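Side-chain contacts in stage II sporulation E family protein (Thermanaerovibrio acidaminovorans, PDB 3RNR), which is of unknown function but belongs to the PP2C family and is probably a protein phosphatase of the sporulation stage II E type: residues Arg59-Ser62 / Ile66-Arg69; Arg95-Lys100 / Leu104-Leu109. One frame throughout, in Å; residues are numbered along the deposited sequence. Where two conformers were deposited one is given.

Contact 1 of 2, residues Arg59-Ser62 / Ile66-Arg69; sequences RWAS and ILGR
The methyl of Ala61 sits at the middle of this contact, its CB 3.8 Å from the CA of Leu67 and facing the leucine's CD1. Beside it Ile66 lays CG1 along the last turn of the helix, 3.5 Å from the Ala61 O. With chi1 at 57°, CG1 stands between the isoleucine's own N and carbonyl carbon, which sends CD1 on toward the Trp60 indole; there it meets CH2 at 4.3 Å. The indole also packs on helix 25-41, where Arg31 makes a cation-pi contact with it, and on Arg24 and Thr70 of neighbouring loops. A small alanine lets the returning chain come close, while the branched isoleucine spreads over the ground beside it. Further out, Leu67 sets CD2 3.8 Å from the Ser62 OG, a hydroxyl already bonded to the His58 O within the helix. The polar link is Ile66 N to Ala61 O, 3.0 Å long but bent, with 133° at the hydrogen. Ile66 to Arg69 then form a type II turn, whose third position, with its positive phi, suits Gly68. One bent backbone bond thus occupies a carbonyl near the helix C-terminus, and apolar contacts around Ala61 set the loop against it.

Contact 2 of 2, residues Arg95-Lys100 / Leu104-Leu109; sequences RVYLFK and LSRLSL
Tyr97 lies against Arg106, its CD1 3.6 Å from the arginine's CA and its CZ 3.8 Å from CD. The ring and the guanidinium are inclined to each other by 47°. Arg106 folds over at chi2; its CB and CD rest against the ring, and its head reaches Arg95. There the Arg95 CD is centred over one face of the Arg106 guanidinium, 3.4 Å from CZ, and the two side chains cross at about a right angle. Both charges have acid partners elsewhere: Arg95 pairs with Asp165, Arg106 with Asp110. The Arg95 NE also turns to the Tyr97 OH, a 2.9 Å bond lying in the guanidinium plane; it ties the phenol and the arginine together. Long, flexible arginines suit this place because their stems pack while their ends find charge.

The backbones form an antiparallel beta hairpin at the margin of a mixed sheet, with 103-106 as its outermost strand in this chain and 159-164 on the far side of 95-100. Leu98 and Ser105 are its hydrogen-bonded pair, and water 1 joins the serine OG to the Leu98 O. On the side of the sheet that carries Tyr97, Leu104 uses one methyl, CD2, to touch the CB atoms of both Tyr97 and Phe99; beyond it Val193 of helix 186-193 meets both Leu104 and Phe99.

Past the strand Leu107 still gives its N to the Val96 O, while its CD2 comes 3.9 Å from the Leu98 CB. Ser108 then substitutes a side chain for backbone pairing: chi1 of 55° aims OG at the Val96 N, which donates to it over 2.9 Å at 159°.

The two contacts lie on opposite sides of the chain's centre, about 31 Å apart between their own centres and about 19 Å at the nearest atoms, so they do not touch. Contact 1 comes first and is complete before contact 2 begins. It closes helix 46-63 and leads into strand 72-80 of the antiparallel sheet; strand 85-91 of the same sheet follows, and the chain then enters strand 95-100 of the mixed sheet. Contact 2 is the hairpin at the edge of that second sheet. One therefore belongs to the helical layer and the other to a sheet of the alpha-beta-alpha sandwich, within one PP2C-like chain; they share no helix or strand.

Contact 1 of 2, residues Arg59-Ser62 / Ile66-Arg69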
loop_
_atom_site.group_PDB
_atom_site.type_symbol
_atom_site.label_atom_id
_atom_site.label_comp_id
_atom_site.label_asym_id
_atom_site.label_seq_id
_atom_site.Cartn_x
_atom_site.Cartn_y
_atom_site.Cartn_z
ATOM N N ARG B 59 3.143 20.753 7.638
ATOM C CA ARG B 59 3.266 21.744 6.568
ATOM C C ARG B 59 1.878 22.144 6.051
ATOM O O ARG B 59 1.535 23.329 5.988
ATOM C CB ARG B 59 4.128 21.127 5.454
ATOM C CG ARG B 59 4.636 22.033 4.339
ATOM C CD ARG B 59 5.825 21.359 3.592
ATOM N NE ARG B 59 5.576 19.954 3.219
ATOM C CZ ARG B 59 6.414 18.934 3.445
ATOM N NH1 ARG B 59 7.579 19.145 4.048
ATOM N NH2 ARG B 59 6.093 17.695 3.070
ATOM N N TRP B 60 1.080 21.142 5.693
ATOM C CA TRP B 60 -0.302 21.343 5.254
ATOM C C TRP B 60 -1.191 22.046 6.307
ATOM O O TRP B 60 -1.936 22.976 5.984
ATOM C CB TRP B 60 -0.903 19.985 4.861
ATOM C CG TRP B 60 -2.390 19.982 4.713
ATOM C CD1 TRP B 60 -3.111 20.458 3.652
ATOM C CD2 TRP B 60 -3.345 19.456 5.645
ATOM N NE1 TRP B 60 -4.455 20.267 3.872
ATOM C CE2 TRP B 60 -4.627 19.654 5.087
ATOM C CE3 TRP B 60 -3.242 18.834 6.895
ATOM C CZ2 TRP B 60 -5.796 19.262 5.740
ATOM C CZ3 TRP B 60 -4.398 18.447 7.538
ATOM C CH2 TRP B 60 -5.660 18.656 6.959
ATOM N N ALA B 61 -1.118 21.599 7.557
ATOM C CA ALA B 61 -1.901 22.196 8.636
ATOM C C ALA B 61 -1.543 23.677 8.840
ATOM O O ALA B 61 -2.419 24.526 9.002
ATOM C CB ALA B 61 -1.700 21.412 9.934
ATOM N N SER B 62 -0.251 23.978 8.821
ATOM C CA SER B 62 0.216 25.345 8.991
ATOM C C SER B 62 -0.409 26.281 7.950
ATOM O O SER B 62 -1.032 27.286 8.292
ATOM C CB SER B 62 1.741 25.397 8.902
ATOM O OG SER B 62 2.326 24.732 10.004
ATOM N N ILE B 66 -4.532 25.905 10.532
ATOM C CA ILE B 66 -5.024 24.894 11.473
ATOM C C ILE B 66 -4.024 24.076 12.331
ATOM O O ILE B 66 -4.402 23.026 12.850
ATOM C CB ILE B 66 -6.117 23.992 10.862
ATOM C CG1 ILE B 66 -5.616 23.296 9.602
ATOM C CG2 ILE B 66 -7.358 24.815 10.549
ATOM C CD1 ILE B 66 -6.646 22.347 9.023
ATOM N N LEU B 67 -2.741 24.431 12.336
ATOM C CA LEU B 67 -1.739 23.590 13.002
ATOM C C LEU B 67 -2.137 23.233 14.427
ATOM O O LEU B 67 -2.503 24.096 15.214
ATOM C CB LEU B 67 -0.377 24.277 13.021
ATOM C CG LEU B 67 0.748 23.500 13.717
ATOM C CD1 LEU B 67 0.998 22.168 13.017
ATOM C CD2 LEU B 67 2.034 24.329 13.770
ATOM N N GLY B 68 -2.070 21.944 14.752
ATOM C CA GLY B 68 -2.391 21.487 16.091
ATOM C C GLY B 68 -3.861 21.169 16.253
ATOM O O GLY B 68 -4.265 20.561 17.234
ATOM N N ARG B 69 -4.671 21.621 15.302
ATOM C CA ARG B 69 -6.109 21.365 15.347
ATOM C C ARG B 69 -6.597 20.236 14.432
ATOM O O ARG B 69 -7.799 19.950 14.366
ATOM C CB ARG B 69 -6.890 22.662 15.105
ATOM C CG ARG B 69 -6.736 23.667 16.236
ATOM C CD ARG B 69 -7.889 24.662 16.242
ATOM N NE ARG B 69 -7.867 25.530 15.073
ATOM C CZ ARG B 69 -8.932 26.162 14.593
ATOM N NH1 ARG B 69 -8.814 26.935 13.525
ATOM N NH2 ARG B 69 -10.115 26.016 15.176
#

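Contact 2 of 2, residues Arg95-Lys100 / Leu104-Leu109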
loop_
_atom_site.group_PDB
_atom_site.type_symbol
_atom_site.label_atom_id
_atom_site.label_comp_id
_atom_site.label_asym_id
_atom_site.label_seq_id
_atom_site.Cartn_x
_atom_site.Cartn_y
_atom_site.Cartn_z
ATOM N N ARG B 95 -1.441 0.426 17.143
ATOM C CA ARG B 95 -0.621 -0.539 17.875
ATOM C C ARG B 95 0.174 -1.452 16.957
ATOM O O ARG B 95 -0.248 -1.749 15.840
ATOM C CB ARG B 95 -1.490 -1.369 18.834
ATOM C CG ARG B 95 -2.236 -0.512 19.862
ATOM C CD ARG B 95 -3.000 -1.335 20.891
ATOM N NE ARG B 95 -4.041 -2.212 20.342
ATOM C CZ ARG B 95 -5.223 -1.803 19.890
ATOM N NH1 ARG B 95 -5.524 -0.509 19.848
ATOM N NH2 ARG B 95 -6.101 -2.690 19.451
ATOM N N VAL B 96 1.332 -1.893 17.444
ATOM C CA VAL B 96 2.181 -2.832 16.716
ATOM C C VAL B 96 2.327 -4.142 17.492
ATOM O O VAL B 96 2.688 -4.126 18.669
ATOM C CB VAL B 96 3.586 -2.253 16.485
ATOM C CG1 VAL B 96 4.409 -3.203 15.580
ATOM C CG2 VAL B 96 3.492 -0.841 15.874
ATOM N N TYR B 97 2.059 -5.264 16.826
ATOM C CA TYR B 97 2.196 -6.602 17.410
ATOM C C TYR B 97 3.173 -7.470 16.623
ATOM O O TYR B 97 3.158 -7.475 15.394
ATOM C CB TYR B 97 0.839 -7.320 17.425
ATOM C CG TYR B 97 -0.158 -6.653 18.340
ATOM C CD1 TYR B 97 -0.290 -7.060 19.666
ATOM C CD2 TYR B 97 -0.939 -5.602 17.891
ATOM C CE1 TYR B 97 -1.198 -6.433 20.528
ATOM C CE2 TYR B 97 -1.844 -4.968 18.738
ATOM C CZ TYR B 97 -1.964 -5.385 20.055
ATOM O OH TYR B 97 -2.864 -4.754 20.886
ATOM N N LEU B 98 3.997 -8.228 17.343
ATOM C CA LEU B 98 4.812 -9.266 16.740
ATOM C C LEU B 98 3.982 -10.537 16.571
ATOM O O LEU B 98 3.318 -10.969 17.516
ATOM C CB LEU B 98 5.999 -9.575 17.658
ATOM C CG LEU B 98 6.933 -10.689 17.191
ATOM C CD1 LEU B 98 7.681 -10.238 15.942
ATOM C CD2 LEU B 98 7.919 -11.062 18.317
ATOM N N PHE B 99 4.026 -11.157 15.392
ATOM C CA PHE B 99 3.402 -12.468 15.249
ATOM C C PHE B 99 4.494 -13.527 15.259
ATOM O O PHE B 99 5.283 -13.648 14.317
ATOM C CB PHE B 99 2.565 -12.584 13.975
ATOM C CG PHE B 99 1.952 -13.949 13.787
ATOM C CD1 PHE B 99 1.043 -14.449 14.713
ATOM C CD2 PHE B 99 2.290 -14.741 12.693
ATOM C CE1 PHE B 99 0.480 -15.714 14.553
ATOM C CE2 PHE B 99 1.723 -16.006 12.524
ATOM C CZ PHE B 99 0.823 -16.491 13.456
ATOM N N LYS B 100 4.552 -14.269 16.357
ATOM C CA LYS B 100 5.588 -15.270 16.558
ATOM C C LYS B 100 5.076 -16.332 17.520
ATOM O O LYS B 100 4.268 -16.034 18.409
ATOM C CB LYS B 100 6.848 -14.598 17.095
ATOM C CG LYS B 100 7.938 -15.547 17.498
ATOM C CD LYS B 100 9.210 -14.799 17.777
ATOM C CE LYS B 100 10.342 -15.768 18.126
ATOM N NZ LYS B 100 11.631 -15.037 18.275
ATOM N N LEU B 104 0.194 -13.192 19.000
ATOM C CA LEU B 104 0.482 -11.776 18.822
ATOM C C LEU B 104 1.013 -11.224 20.142
ATOM O O LEU B 104 0.438 -11.468 21.204
ATOM C CB LEU B 104 -0.789 -11.020 18.415
ATOM C CG LEU B 104 -1.339 -11.296 17.020
ATOM C CD1 LEU B 104 -2.701 -10.631 16.837
ATOM C CD2 LEU B 104 -0.345 -10.825 15.951
ATOM N N SER B 105 2.102 -10.472 20.073
ATOM C CA SER B 105 2.719 -9.899 21.260
ATOM C C SER B 105 2.874 -8.405 21.040
ATOM O O SER B 105 3.420 -7.991 20.030
ATOM C CB SER B 105 4.096 -10.528 21.508
ATOM O OG SER B 105 3.955 -11.893 21.858
ATOM N N ARG B 106 2.418 -7.603 21.997
ATOM C CA ARG B 106 2.426 -6.152 21.845
ATOM C C ARG B 106 3.860 -5.643 21.889
ATOM O O ARG B 106 4.628 -6.017 22.790
ATOM C CB ARG B 106 1.618 -5.521 22.982
ATOM C CG ARG B 106 1.646 -4.008 23.013
ATOM C CD ARG B 106 0.534 -3.422 22.197
ATOM N NE ARG B 106 0.524 -1.958 22.219
ATOM C CZ ARG B 106 -0.306 -1.215 22.951
ATOM N NH1 ARG B 106 -1.206 -1.788 23.740
ATOM N NH2 ARG B 106 -0.241 0.107 22.881
ATOM N N LEU B 107 4.268 -4.944 20.831
ATOM C CA LEU B 107 5.530 -4.188 20.794
ATOM C C LEU B 107 5.527 -2.744 21.283
ATOM O O LEU B 107 6.482 -2.281 21.912
ATOM C CB LEU B 107 6.208 -4.293 19.419
ATOM C CG LEU B 107 6.367 -5.727 18.904
ATOM C CD1 LEU B 107 7.013 -5.721 17.516
ATOM C CD2 LEU B 107 7.151 -6.611 19.878
ATOM N N SER B 108 4.487 -2.005 20.909
ATOM C CA SER B 108 4.571 -0.557 21.000
ATOM C C SER B 108 3.857 -0.001 22.221
ATOM O O SER B 108 3.112 -0.713 22.897
ATOM C CB SER B 108 3.893 0.032 19.758
ATOM O OG SER B 108 2.563 -0.481 19.656
ATOM N N LEU B 109 4.043 1.295 22.451
ATOM C CA LEU B 109 3.414 1.988 23.564
ATOM C C LEU B 109 2.413 2.968 22.984
ATOM O O LEU B 109 2.660 3.549 21.929
ATOM C CB LEU B 109 4.457 2.768 24.366
ATOM C CG LEU B 109 4.015 3.185 25.769
ATOM C CD1 LEU B 109 3.985 1.973 26.682
ATOM C CD2 LEU B 109 4.936 4.250 26.331
HETATM O O HOH W 1 4.285 -13.118 19.508
#